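Local coordinates for ribokinase RBSK (Mycobacterium tuberculosis, PDB 3GO7), which probably phosphorylates D-ribose at its O-5 hydroxyl with ATP and magnesium, giving D-ribose 5-phosphate for nucleotide and amino acid synthesis or the pentose phosphate pathway, at residues R21-G26 against D145-Q150; D31-V36 against I114-S119; N61-A66 against A90-N95; L99-T104 against V137-A142; S184-L189 against D205-P210. All blocks are in the same frame, centred on the assembly; numbering follows the deposited sequence.

Interaction 1: residues R21-G26 against D145-Q150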
# COMPACT_ATOMS: atom_id res chain seq x y z
N ARG A 21 -1.12 26.48 23.47
CA ARG A 21 -2.21 25.55 23.24
C ARG A 21 -2.49 25.51 21.73
O ARG A 21 -3.07 26.47 21.18
CB ARG A 21 -3.47 25.97 24.01
CG ARG A 21 -3.39 25.89 25.53
CD ARG A 21 -4.51 26.71 26.16
NE ARG A 21 -4.51 28.08 25.62
CZ ARG A 21 -5.54 28.93 25.65
NH1 ARG A 21 -6.71 28.60 26.19
NH2 ARG A 21 -5.40 30.14 25.10
N VAL A 22 -2.07 24.42 21.09
CA VAL A 22 -2.29 24.19 19.67
C VAL A 22 -3.43 23.22 19.47
O VAL A 22 -3.44 22.15 20.06
CB VAL A 22 -1.04 23.59 18.98
CG1 VAL A 22 -1.36 23.15 17.55
CG2 VAL A 22 0.11 24.55 19.03
N CYS A 23 -4.37 23.61 18.61
CA CYS A 23 -5.44 22.75 18.19
C CYS A 23 -5.39 22.37 16.69
O CYS A 23 -5.66 23.18 15.81
CB CYS A 23 -6.78 23.37 18.53
SG CYS A 23 -8.16 22.41 17.80
N VAL A 24 -5.07 21.10 16.42
CA VAL A 24 -5.05 20.52 15.09
C VAL A 24 -6.40 19.93 14.71
O VAL A 24 -6.89 19.02 15.36
CB VAL A 24 -4.00 19.39 15.00
CG1 VAL A 24 -3.69 19.05 13.54
CG2 VAL A 24 -2.74 19.77 15.74
N VAL A 25 -7.00 20.47 13.65
CA VAL A 25 -8.17 19.86 13.04
C VAL A 25 -7.68 19.29 11.70
O VAL A 25 -7.20 20.04 10.86
CB VAL A 25 -9.31 20.90 12.82
CG1 VAL A 25 -10.47 20.26 12.06
CG2 VAL A 25 -9.79 21.47 14.19
N GLY A 26 -7.76 17.97 11.53
CA GLY A 26 -7.16 17.32 10.37
C GLY A 26 -7.34 15.82 10.31
O GLY A 26 -8.30 15.25 10.88
N ASP A 145 -4.53 28.76 21.41
CA ASP A 145 -3.74 29.88 20.86
C ASP A 145 -3.60 29.79 19.34
O ASP A 145 -3.70 30.81 18.64
CB ASP A 145 -2.36 29.95 21.52
CG ASP A 145 -2.46 29.94 23.05
OD1 ASP A 145 -3.22 30.79 23.59
OD2 ASP A 145 -1.80 29.07 23.69
N VAL A 146 -3.37 28.58 18.83
CA VAL A 146 -3.19 28.35 17.39
C VAL A 146 -4.04 27.20 16.87
O VAL A 146 -4.04 26.11 17.43
CB VAL A 146 -1.71 28.08 17.03
CG1 VAL A 146 -1.55 27.91 15.54
CG2 VAL A 146 -0.80 29.22 17.53
N LEU A 147 -4.77 27.45 15.79
CA LEU A 147 -5.40 26.38 15.05
C LEU A 147 -4.51 26.01 13.87
O LEU A 147 -4.15 26.87 13.06
CB LEU A 147 -6.78 26.77 14.52
CG LEU A 147 -7.28 25.89 13.38
CD1 LEU A 147 -7.71 24.59 13.95
CD2 LEU A 147 -8.43 26.51 12.66
N LEU A 148 -4.17 24.72 13.78
CA LEU A 148 -3.48 24.19 12.62
C LEU A 148 -4.38 23.20 11.89
O LEU A 148 -4.86 22.23 12.49
CB LEU A 148 -2.18 23.51 13.04
CG LEU A 148 -1.41 22.83 11.92
CD1 LEU A 148 -1.01 23.85 10.89
CD2 LEU A 148 -0.20 22.13 12.49
N THR A 149 -4.58 23.42 10.59
CA THR A 149 -5.43 22.53 9.81
C THR A 149 -4.80 22.13 8.45
O THR A 149 -3.77 22.68 8.05
CB THR A 149 -6.85 23.11 9.68
OG1 THR A 149 -7.74 22.11 9.20
CG2 THR A 149 -6.85 24.33 8.74
N GLN A 150 -5.38 21.16 7.76
CA GLN A 150 -4.86 20.76 6.43
C GLN A 150 -6.03 20.28 5.57
O GLN A 150 -7.17 20.38 6.00
CB GLN A 150 -3.75 19.68 6.48
CG GLN A 150 -2.85 19.67 7.73
CD GLN A 150 -3.55 19.11 8.98
OE1 GLN A 150 -4.47 18.30 8.89
NE2 GLN A 150 -3.11 19.55 10.15

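Interaction 2: residues D31-V36 against I114-S119. With RIB (alpha-D-ribofuranose), chain C.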
# COMPACT_ATOMS: atom_id res chain seq x y z
N ASP A 31 -0.42 4.44 7.75
CA ASP A 31 0.54 4.50 6.67
C ASP A 31 1.13 3.13 6.32
O ASP A 31 1.56 2.39 7.21
CB ASP A 31 1.69 5.45 7.05
CG ASP A 31 1.27 6.92 7.07
OD1 ASP A 31 0.17 7.24 6.59
OD2 ASP A 31 2.06 7.75 7.57
N LEU A 32 1.15 2.82 5.02
CA LEU A 32 1.94 1.73 4.47
C LEU A 32 3.14 2.35 3.75
O LEU A 32 2.98 3.05 2.72
CB LEU A 32 1.11 0.90 3.50
CG LEU A 32 -0.20 0.26 4.00
CD1 LEU A 32 -0.85 -0.60 2.92
CD2 LEU A 32 0.02 -0.59 5.22
N THR A 33 4.34 2.15 4.30
CA THR A 33 5.54 2.73 3.72
C THR A 33 6.40 1.70 2.98
O THR A 33 6.86 0.71 3.57
CB THR A 33 6.40 3.45 4.76
OG1 THR A 33 5.59 4.34 5.54
CG2 THR A 33 7.54 4.22 4.07
N PHE A 34 6.64 1.97 1.70
CA PHE A 34 7.40 1.07 0.86
C PHE A 34 8.74 1.71 0.57
O PHE A 34 8.82 2.91 0.22
CB PHE A 34 6.64 0.84 -0.44
CG PHE A 34 5.32 0.12 -0.26
CD1 PHE A 34 5.20 -1.22 -0.60
CD2 PHE A 34 4.20 0.78 0.22
CE1 PHE A 34 4.00 -1.90 -0.45
CE2 PHE A 34 3.00 0.11 0.37
CZ PHE A 34 2.91 -1.25 0.03
N VAL A 35 9.80 0.92 0.70
CA VAL A 35 11.12 1.34 0.20
C VAL A 35 11.39 0.75 -1.18
O VAL A 35 11.30 -0.46 -1.40
CB VAL A 35 12.31 0.99 1.16
CG1 VAL A 35 13.62 1.63 0.62
CG2 VAL A 35 12.03 1.48 2.58
N VAL A 36 11.72 1.63 -2.12
CA VAL A 36 12.04 1.19 -3.46
C VAL A 36 13.40 1.72 -3.91
O VAL A 36 14.00 2.59 -3.29
CB VAL A 36 10.95 1.60 -4.48
CG1 VAL A 36 9.59 1.09 -4.03
CG2 VAL A 36 10.93 3.13 -4.69
N ILE A 114 2.95 5.58 1.28
CA ILE A 114 4.16 6.34 1.10
C ILE A 114 5.19 5.46 0.38
O ILE A 114 5.41 4.28 0.73
CB ILE A 114 4.76 6.85 2.43
CG1 ILE A 114 3.73 7.64 3.22
CG2 ILE A 114 5.88 7.83 2.14
CD1 ILE A 114 2.89 6.83 4.05
N VAL A 115 5.82 6.04 -0.64
CA VAL A 115 6.87 5.34 -1.35
C VAL A 115 8.14 6.19 -1.21
O VAL A 115 8.15 7.40 -1.52
CB VAL A 115 6.48 5.11 -2.82
CG1 VAL A 115 7.53 4.29 -3.54
CG2 VAL A 115 5.12 4.42 -2.90
N VAL A 116 9.19 5.56 -0.70
CA VAL A 116 10.46 6.23 -0.54
C VAL A 116 11.54 5.55 -1.41
O VAL A 116 11.59 4.32 -1.52
CB VAL A 116 10.87 6.30 0.95
CG1 VAL A 116 12.01 7.29 1.15
CG2 VAL A 116 9.68 6.74 1.79
N ASP A 117 12.37 6.35 -2.05
CA ASP A 117 13.33 5.82 -3.01
C ASP A 117 14.76 6.06 -2.52
O ASP A 117 14.99 6.53 -1.39
CB ASP A 117 13.11 6.42 -4.40
CG ASP A 117 13.62 7.85 -4.51
OD1 ASP A 117 14.40 8.27 -3.61
OD2 ASP A 117 13.25 8.56 -5.49
N ALA A 118 15.71 5.78 -3.42
CA ALA A 118 17.16 5.79 -3.14
C ALA A 118 17.64 7.16 -2.67
O ALA A 118 18.41 7.27 -1.70
CB ALA A 118 17.95 5.36 -4.39
N SER A 119 17.17 8.19 -3.36
CA SER A 119 17.62 9.53 -3.10
C SER A 119 16.81 10.20 -1.97
O SER A 119 16.79 11.44 -1.86
CB SER A 119 17.59 10.33 -4.39
OG SER A 119 16.32 10.91 -4.62
O5 RIB C . 2.79 13.96 5.21
C5 RIB C . 2.81 12.52 5.22
C4 RIB C . 1.40 12.03 5.59
O4 RIB C . 0.48 12.28 4.53
C3 RIB C . 1.28 10.54 5.86
O3 RIB C . 1.35 10.29 7.26
C2 RIB C . -0.07 10.13 5.24
O2 RIB C . -1.02 9.57 6.15
C1 RIB C . -0.61 11.36 4.55
O1 RIB C . -1.70 11.95 5.26

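Interaction 3: residues N61-A66 against A90-N95. With RIB (alpha-D-ribofuranose), chain C.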
# COMPACT_ATOMS: atom_id res chain seq x y z
N ASN A 61 0.42 13.49 12.39
CA ASN A 61 1.85 13.81 12.37
C ASN A 61 2.08 15.21 12.92
O ASN A 61 2.98 15.42 13.71
CB ASN A 61 2.43 13.71 10.97
CG ASN A 61 2.31 12.30 10.36
OD1 ASN A 61 2.10 11.30 11.06
ND2 ASN A 61 2.44 12.23 9.03
N GLN A 62 1.25 16.16 12.50
CA GLN A 62 1.45 17.55 12.90
C GLN A 62 1.14 17.78 14.37
O GLN A 62 1.87 18.52 15.03
CB GLN A 62 0.64 18.50 12.03
CG GLN A 62 1.27 18.67 10.69
CD GLN A 62 0.42 19.40 9.68
OE1 GLN A 62 -0.44 20.23 10.03
NE2 GLN A 62 0.67 19.09 8.41
N ALA A 63 0.08 17.15 14.88
CA ALA A 63 -0.20 17.14 16.30
C ALA A 63 0.99 16.57 17.06
O ALA A 63 1.51 17.24 17.96
CB ALA A 63 -1.47 16.40 16.60
N VAL A 64 1.48 15.39 16.69
CA VAL A 64 2.57 14.73 17.42
C VAL A 64 3.81 15.63 17.44
O VAL A 64 4.43 15.83 18.50
CB VAL A 64 2.93 13.34 16.82
CG1 VAL A 64 4.30 12.83 17.33
CG2 VAL A 64 1.82 12.31 17.08
N ALA A 65 4.15 16.18 16.27
CA ALA A 65 5.32 17.06 16.14
C ALA A 65 5.15 18.29 17.03
O ALA A 65 6.10 18.70 17.72
CB ALA A 65 5.55 17.48 14.67
N ALA A 66 3.96 18.87 17.03
CA ALA A 66 3.72 20.01 17.90
C ALA A 66 3.88 19.63 19.37
O ALA A 66 4.39 20.42 20.18
CB ALA A 66 2.35 20.60 17.65
N ALA A 90 -4.17 5.19 19.90
CA ALA A 90 -3.12 4.84 20.84
C ALA A 90 -1.82 5.58 20.55
O ALA A 90 -1.08 5.95 21.48
CB ALA A 90 -2.89 3.33 20.83
N HIS A 91 -1.53 5.75 19.27
CA HIS A 91 -0.36 6.49 18.81
C HIS A 91 -0.43 7.99 19.25
O HIS A 91 0.56 8.57 19.71
CB HIS A 91 -0.25 6.35 17.29
CG HIS A 91 0.80 7.21 16.68
ND1 HIS A 91 2.14 7.04 16.93
CD2 HIS A 91 0.70 8.27 15.83
CE1 HIS A 91 2.83 7.94 16.26
NE2 HIS A 91 1.98 8.70 15.58
N LEU A 92 -1.61 8.59 19.13
CA LEU A 92 -1.75 9.98 19.53
C LEU A 92 -1.61 10.11 21.06
O LEU A 92 -0.79 10.91 21.53
CB LEU A 92 -3.06 10.58 18.97
CG LEU A 92 -3.03 10.78 17.44
CD1 LEU A 92 -4.41 10.80 16.79
CD2 LEU A 92 -2.28 12.07 17.09
N ARG A 93 -2.34 9.28 21.83
CA ARG A 93 -2.24 9.28 23.29
C ARG A 93 -0.83 9.03 23.77
O ARG A 93 -0.40 9.67 24.69
CB ARG A 93 -3.18 8.28 23.94
CG ARG A 93 -4.68 8.63 23.76
CD ARG A 93 -5.55 7.67 24.58
NE ARG A 93 -5.24 6.28 24.23
CZ ARG A 93 -6.04 5.48 23.50
NH1 ARG A 93 -7.24 5.91 23.05
NH2 ARG A 93 -5.64 4.24 23.22
N ALA A 94 -0.09 8.12 23.14
CA ALA A 94 1.28 7.85 23.55
C ALA A 94 2.20 9.07 23.32
O ALA A 94 3.31 9.11 23.84
CB ALA A 94 1.83 6.64 22.81
N ASN A 95 1.76 10.03 22.51
CA ASN A 95 2.55 11.23 22.27
C ASN A 95 1.92 12.45 22.92
O ASN A 95 2.31 13.58 22.66
CB ASN A 95 2.77 11.44 20.78
CG ASN A 95 3.72 10.43 20.18
OD1 ASN A 95 4.94 10.66 20.12
ND2 ASN A 95 3.19 9.30 19.75
O5 RIB C . 2.79 13.96 5.21
C5 RIB C . 2.81 12.52 5.22
C4 RIB C . 1.40 12.03 5.59
O4 RIB C . 0.48 12.28 4.53
C3 RIB C . 1.28 10.54 5.86
O3 RIB C . 1.35 10.29 7.26
C2 RIB C . -0.07 10.13 5.24
O2 RIB C . -1.02 9.57 6.15
C1 RIB C . -0.61 11.36 4.55
O1 RIB C . -1.70 11.95 5.26
O HOH W 1 2.22 10.66 13.89

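Interaction 4: residues L99-T104 against V137-A142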
# COMPACT_ATOMS: atom_id res chain seq x y z
N LEU A 99 -7.76 13.83 22.67
CA LEU A 99 -8.68 13.23 21.70
C LEU A 99 -10.18 13.46 21.94
O LEU A 99 -11.01 12.96 21.19
CB LEU A 99 -8.40 11.72 21.56
CG LEU A 99 -6.99 11.33 21.08
CD1 LEU A 99 -6.85 9.85 20.97
CD2 LEU A 99 -6.66 11.98 19.73
N ASP A 100 -10.50 14.25 22.96
CA ASP A 100 -11.89 14.58 23.35
C ASP A 100 -12.73 15.18 22.23
O ASP A 100 -13.96 15.06 22.24
CB ASP A 100 -11.90 15.53 24.56
CG ASP A 100 -10.87 15.13 25.65
OD1 ASP A 100 -11.00 14.01 26.24
OD2 ASP A 100 -9.91 15.93 25.88
N ARG A 101 -12.10 15.83 21.26
CA ARG A 101 -12.89 16.45 20.20
C ARG A 101 -12.87 15.65 18.89
O ARG A 101 -13.17 16.18 17.80
CB ARG A 101 -12.41 17.89 19.97
CG ARG A 101 -12.05 18.64 21.27
CD ARG A 101 -10.94 19.70 21.00
NE ARG A 101 -11.10 20.84 21.91
CZ ARG A 101 -10.42 21.98 21.86
NH1 ARG A 101 -9.49 22.19 20.93
NH2 ARG A 101 -10.70 22.94 22.76
N THR A 102 -12.51 14.37 18.98
CA THR A 102 -12.45 13.53 17.78
C THR A 102 -13.78 12.80 17.57
O THR A 102 -14.58 12.71 18.49
CB THR A 102 -11.32 12.53 17.86
OG1 THR A 102 -11.51 11.73 19.02
CG2 THR A 102 -9.98 13.25 17.96
N VAL A 103 -14.03 12.33 16.36
CA VAL A 103 -15.23 11.54 16.13
C VAL A 103 -14.91 10.19 15.47
O VAL A 103 -13.74 9.85 15.22
CB VAL A 103 -16.38 12.31 15.39
CG1 VAL A 103 -16.96 13.41 16.27
CG2 VAL A 103 -15.93 12.87 14.04
N THR A 104 -15.98 9.44 15.23
CA THR A 104 -15.91 8.12 14.65
C THR A 104 -16.88 8.10 13.51
O THR A 104 -18.06 8.35 13.69
CB THR A 104 -16.29 7.05 15.66
OG1 THR A 104 -15.20 6.86 16.55
CG2 THR A 104 -16.53 5.73 14.99
N VAL A 137 -16.92 19.96 14.48
CA VAL A 137 -17.15 19.45 15.84
C VAL A 137 -17.26 20.66 16.80
O VAL A 137 -16.34 21.50 16.81
CB VAL A 137 -16.02 18.43 16.25
CG1 VAL A 137 -16.19 17.92 17.68
CG2 VAL A 137 -15.96 17.25 15.26
N PRO A 138 -18.37 20.78 17.59
CA PRO A 138 -18.64 22.06 18.31
C PRO A 138 -17.46 22.56 19.17
O PRO A 138 -16.99 23.71 18.99
CB PRO A 138 -19.89 21.75 19.18
CG PRO A 138 -20.53 20.55 18.55
CD PRO A 138 -19.41 19.76 17.87
N SER A 139 -16.96 21.71 20.07
CA SER A 139 -15.88 22.06 21.00
C SER A 139 -14.51 22.19 20.30
O SER A 139 -13.52 22.56 20.94
CB SER A 139 -15.78 21.03 22.16
OG SER A 139 -15.07 19.84 21.79
N ALA A 140 -14.49 21.91 18.99
CA ALA A 140 -13.24 21.66 18.23
C ALA A 140 -12.06 22.59 18.50
O ALA A 140 -10.93 22.13 18.51
CB ALA A 140 -13.51 21.58 16.72
N VAL A 141 -12.34 23.88 18.73
CA VAL A 141 -11.30 24.92 18.77
C VAL A 141 -11.21 25.74 20.08
O VAL A 141 -10.31 26.57 20.23
CB VAL A 141 -11.45 25.91 17.58
CG1 VAL A 141 -10.10 26.45 17.17
CG2 VAL A 141 -12.14 25.24 16.38
N ALA A 142 -12.13 25.51 21.02
CA ALA A 142 -12.16 26.24 22.31
C ALA A 142 -10.78 26.29 22.97
O ALA A 142 -10.00 25.33 22.90
CB ALA A 142 -13.20 25.62 23.27

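Interaction 5: residues S184-L189 against D205-P210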
# COMPACT_ATOMS: atom_id res chain seq x y z
N SER A 184 -14.19 26.95 -4.14
CA SER A 184 -14.92 28.03 -3.48
C SER A 184 -14.68 28.00 -1.98
O SER A 184 -14.48 29.06 -1.36
CB SER A 184 -16.41 28.00 -3.83
OG SER A 184 -16.93 26.70 -3.64
N SER A 185 -14.69 26.81 -1.40
CA SER A 185 -14.28 26.63 -0.00
C SER A 185 -12.83 27.05 0.26
O SER A 185 -12.52 27.62 1.31
CB SER A 185 -14.50 25.20 0.43
OG SER A 185 -15.81 25.05 0.92
N LEU A 186 -11.96 26.75 -0.70
CA LEU A 186 -10.57 27.19 -0.61
C LEU A 186 -10.49 28.69 -0.53
O LEU A 186 -9.80 29.24 0.33
CB LEU A 186 -9.74 26.67 -1.79
CG LEU A 186 -9.11 25.29 -1.63
CD1 LEU A 186 -8.06 25.11 -2.70
CD2 LEU A 186 -8.51 25.08 -0.25
N GLN A 187 -11.22 29.34 -1.43
CA GLN A 187 -11.24 30.81 -1.51
C GLN A 187 -11.64 31.45 -0.19
O GLN A 187 -10.98 32.37 0.27
CB GLN A 187 -12.15 31.26 -2.66
CG GLN A 187 -11.37 31.62 -3.94
CD GLN A 187 -12.15 31.29 -5.21
OE1 GLN A 187 -13.33 30.91 -5.16
NE2 GLN A 187 -11.48 31.42 -6.37
N ASP A 188 -12.72 30.95 0.41
CA ASP A 188 -13.22 31.48 1.66
C ASP A 188 -12.18 31.34 2.77
O ASP A 188 -12.04 32.24 3.61
CB ASP A 188 -14.52 30.79 2.06
CG ASP A 188 -15.73 31.25 1.23
OD1 ASP A 188 -15.62 32.25 0.46
OD2 ASP A 188 -16.81 30.61 1.35
N LEU A 189 -11.47 30.20 2.75
CA LEU A 189 -10.45 29.89 3.75
C LEU A 189 -9.20 30.75 3.55
O LEU A 189 -8.63 31.27 4.52
CB LEU A 189 -10.11 28.39 3.73
CG LEU A 189 -9.07 27.77 4.68
CD1 LEU A 189 -9.38 28.10 6.11
CD2 LEU A 189 -8.98 26.28 4.51
N ASP A 205 -1.15 26.60 -6.11
CA ASP A 205 -2.58 26.29 -6.21
C ASP A 205 -3.46 27.10 -5.24
O ASP A 205 -4.69 27.11 -5.37
CB ASP A 205 -2.83 24.78 -6.01
CG ASP A 205 -4.29 24.39 -6.19
OD1 ASP A 205 -4.78 24.35 -7.33
OD2 ASP A 205 -4.99 24.14 -5.18
N TRP A 206 -2.84 27.76 -4.26
CA TRP A 206 -3.58 28.46 -3.21
C TRP A 206 -4.25 29.74 -3.78
O TRP A 206 -3.64 30.43 -4.60
CB TRP A 206 -2.61 28.76 -2.04
CG TRP A 206 -3.29 29.20 -0.79
CD1 TRP A 206 -3.19 30.42 -0.20
CD2 TRP A 206 -4.19 28.44 0.03
NE1 TRP A 206 -3.98 30.48 0.92
CE2 TRP A 206 -4.60 29.27 1.10
CE3 TRP A 206 -4.69 27.12 -0.03
CZ2 TRP A 206 -5.48 28.84 2.10
CZ3 TRP A 206 -5.59 26.70 0.96
CH2 TRP A 206 -5.97 27.56 2.01
N PRO A 207 -5.52 30.02 -3.41
CA PRO A 207 -6.25 31.16 -4.00
C PRO A 207 -5.62 32.55 -3.84
O PRO A 207 -5.32 33.20 -4.85
CB PRO A 207 -7.64 31.08 -3.34
CG PRO A 207 -7.78 29.65 -2.98
CD PRO A 207 -6.40 29.25 -2.51
N SER A 208 -5.41 33.01 -2.61
CA SER A 208 -4.81 34.32 -2.39
C SER A 208 -3.89 34.29 -1.17
O SER A 208 -4.10 33.46 -0.28
CB SER A 208 -5.91 35.34 -2.19
OG SER A 208 -6.71 34.96 -1.11
N PRO A 209 -2.88 35.20 -1.13
CA PRO A 209 -1.85 35.16 -0.08
C PRO A 209 -2.40 35.54 1.27
O PRO A 209 -3.25 36.42 1.34
CB PRO A 209 -0.83 36.22 -0.53
CG PRO A 209 -1.60 37.14 -1.40
CD PRO A 209 -2.65 36.32 -2.07
N PRO A 210 -1.93 34.85 2.32
CA PRO A 210 -2.26 35.10 3.73
C PRO A 210 -1.36 36.17 4.31
O PRO A 210 -0.42 36.60 3.65
CB PRO A 210 -1.87 33.77 4.39
CG PRO A 210 -0.66 33.35 3.61
CD PRO A 210 -1.00 33.71 2.17

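Interaction 1: residues R21-G26 against D145-Q150
Val25 and Leu147 meet at the apolar centre of this parallel strand pair, Val25 CG2 lying 3.8 Å from Leu147 CD1 as the two side chains cross at a slant. The same leucine methyl reaches toward Cys23 SG; all three lie on one face of the sheet, while Val22, Val24, Val146 and Leu148 occupy the other. Between the faces runs parallel bonding in which segment 21-26 and segment 145-150 alternate as donors, with Cys23 N to Val146 O (2.8 Å) a nearly straight link at 171°. Farther along, Thr149 OG1, anti to its own backbone N (chi1 -166°), donates to Val25 O at 2.7 Å. The Arg21 end carries charge. Asp145 OD2 takes the backbone N of Arg21 at 2.7 Å, and Asp145 OD1 forms a salt bridge with Arg21 NH2 at 2.7 Å; that oxygen lies in the guanidinium plane, although the carboxylate is turned 59° from it. Arg260 gives Asp145 a second cationic partner. In this central sheet of the PfkB-type alpha/beta fold, strand 72-80 flanks strand 21-25 and strand 171-175 flanks strand 146-149, with helix 155-167 over the Leu147 face and helix 58-68 over Val24 and Leu148.

Interaction 2: residues D31-V36 against I114-S119
Asp31 grips the ribose with both carboxylate oxygens: OD1 accepts from the sugar's O2 at 2.7 Å, and Asp31 OD2 from its O3, also at 2.7 Å. Such a two-pronged hold on neighbouring hydroxyls helps fix how the sugar is turned, in line with the predicted role of Asp31 in substrate binding. Asn29, Gly57, Lys58, Asn61, Glu152 and Asp248 supply further bonds to the same ribose. The carboxylate itself rests on Ile114, whose CD1 lies 3.4 Å from Asp31 CG; with CG1 of the isoleucine anti to its carbonyl carbon (chi1 -54°), the chain runs toward the aspartate, passing Thr33 OG1. An apolar neighbour thus backs a polar group whose oxygens are turned to the ligand. Farther along, Thr33 CG2 meets Val116 CG2 at 4.0 Å on the same face. Val36, just past the strand, sets its CG2 3.8 Å from Val115 CG1, and on the face that holds Phe34 and Val115 the edge of the Phe34 ring is turned to Ile114 O. Parallel backbone bonds hold the strands between these faces, among them Phe34 N to Ile114 O and Val116 N to Phe34 O, each 2.8 Å and nearly straight. Strand 29-35 lies between strands 50-56 and 110-116, and strand 122-127 completes the small sheet that forms the lid of ribokinases. Its Phe34 and Val115 side packs on Ile113 and Leu125 of the second subunit, while Ile114 and Val116 look toward the loop carrying Asp242 and Ala244.

Interaction 3: residues N61-A66 against A90-N95
The segments 61-66 and 90-94 of helices 58-68 and 83-94 run almost parallel, their axes 16° apart and 10.1 Å from each other at closest approach, with Val64 and Asn95 bringing the backbones nearest. Val64 carries most of the contact by spreading its two methyls. CG1, anti to the backbone N (chi1 164°), lies 3.6 Å from Asn95 OD1, whereas Val64 CG2 faces three neighbours: the CB of Asn95, His91 NE2 at 3.9 Å and Leu92 CD2 at 4.1 Å. The valine and histidine side chains cross at about a right angle. Asn95, just beyond helix 83-94, is tied back to it, for its ND2 donates to His91 O at 2.7 Å, in the amide plane and at 167°, while its OD1 accepts from Arg68. Both helices belong to the layer packed on one side of the central sheet in the PfkB fold: Ala63 leans on Val73 of strand 72-80, and Leu92 on Phe75 and Phe79 of the same strand. Across the helices the polar link is indirect. A water donates to Asn61 OD1 at 2.9 Å and is also bonded to His91 NE2 in the plane of the imidazole ring, which places His91 one water behind the amide. The other end of that amide serves the ligand, Asn61 ND2 donating to O3 of the ribose at 2.8 Å and also bonding Asp248, the predicted proton acceptor.

Interaction 4: residues L99-T104 against V137-A142
Arg101 reaches out of segment 99-104 and lays its side chain, bent at chi3, along the backbone of segment 137-142, the guanidinium presenting one face to that chain and an edge to its end. Over the face stand Ser139 O, Ala140 C and Val141 N, all off-centre; Ser139 O lies 2.9 Å above the plane. At the edge, and near the plane, Ala142 O receives a hydrogen bond from Arg101 NH2, though the modelled 2.5 Å separation is doubtful. Ala140 O comes within 2.8 Å of Arg101 NH1, but at an angle too poor for a hydrogen bond. Nearer the root of the side chain, Arg101 CG passes Ser139 OG at 3.3 Å. Chi1 of -39° sets CG anti to the carbonyl carbon, and the chain then runs past the carbonyls of Ser139 and Ala140. A smaller apolar contact lies toward the strand: the side chains of Val103 and Val137 run antiparallel past one another, with Val103 CG1 4.1 Å from Val137 CG2. Val137 CG1 also rests 3.5 Å from Arg101 O, a carbonyl that accepts from Ser76. The type I turn from Leu99 to Thr102, where Leu99 O accepts from both the N and OG1 of Thr102, leads into strand 103-105. That strand pairs with strand 72-80 at one border of the central sheet, while Val141 packs on helix 155-167 and Leu99 on helix 83-94.

Interaction 5: residues S184-L189 against D205-P210
Leu186 drives the tight part of this contact, its CD2 lying 3.6 Å from Trp206 CZ3 and its CB 3.8 Å from Pro207 CG. The leucine thus touches both the indole and the proline ring, and its side chain meets the indole at a slant. One helical turn on, Leu189 comes to the rim of the same ring in its plane, with Leu189 CG 4.1 Å from Trp206 CH2 and the two side chains at about a right angle. Trp206 CG is anti to the backbone N (chi1 -168°), which brings the six-membered part of the indole up to Leu186 and Leu189. Pro207 follows directly in the chain, and its CD lies 3.4 Å above one face of the indole, displaced to the ring's margin, which restricts how the ring can turn. The outer side is looser. Gln187, an exposed residue, lays only the aliphatic part of its side chain against the proline, with Gln187 CG 3.8 Å from Pro207 CB, and no hydrogen bond joins the two segments. Asp205 adds a light touch at the other border, its OD2 4.1 Å from Leu186 CD1. Its carboxylate accepts from Gly180 N and forms a salt bridge with Arg183. Leu151 and Val155 also cover Leu186, and Ala176 and Val196 pack on Trp206. Helix 183-192 and the loop from helix 200-205 to strand 212-216 are thereby joined through apolar side chains, a helix-to-loop contact beside the central sheet of the alpha/beta fold shared by PfkB carbohydrate kinases.

How the interactions relate
From the N terminus, strand 21-25 opens the longest loop, closed when interaction 1 brings it beside strand 146-149. Interactions 2, 3 and 4 all fall within that span. Interaction 2 closes the small sheet at the dimer interface, and interaction 3, lying within its loop, pairs two helices; both reach the ribose. Interaction 4 begins before interaction 2 has closed and ends after it, so the two cross. Interaction 5 follows in series, tying helix 183-192 to the loop before strand 212-216. In space, Gln62 and Gln150 join interactions 1 and 3, Cys23 and Arg101 bring 1 against 4, and Leu92 and Leu99 bring 3 against 4, whereas interaction 2 stands apart across the sugar site.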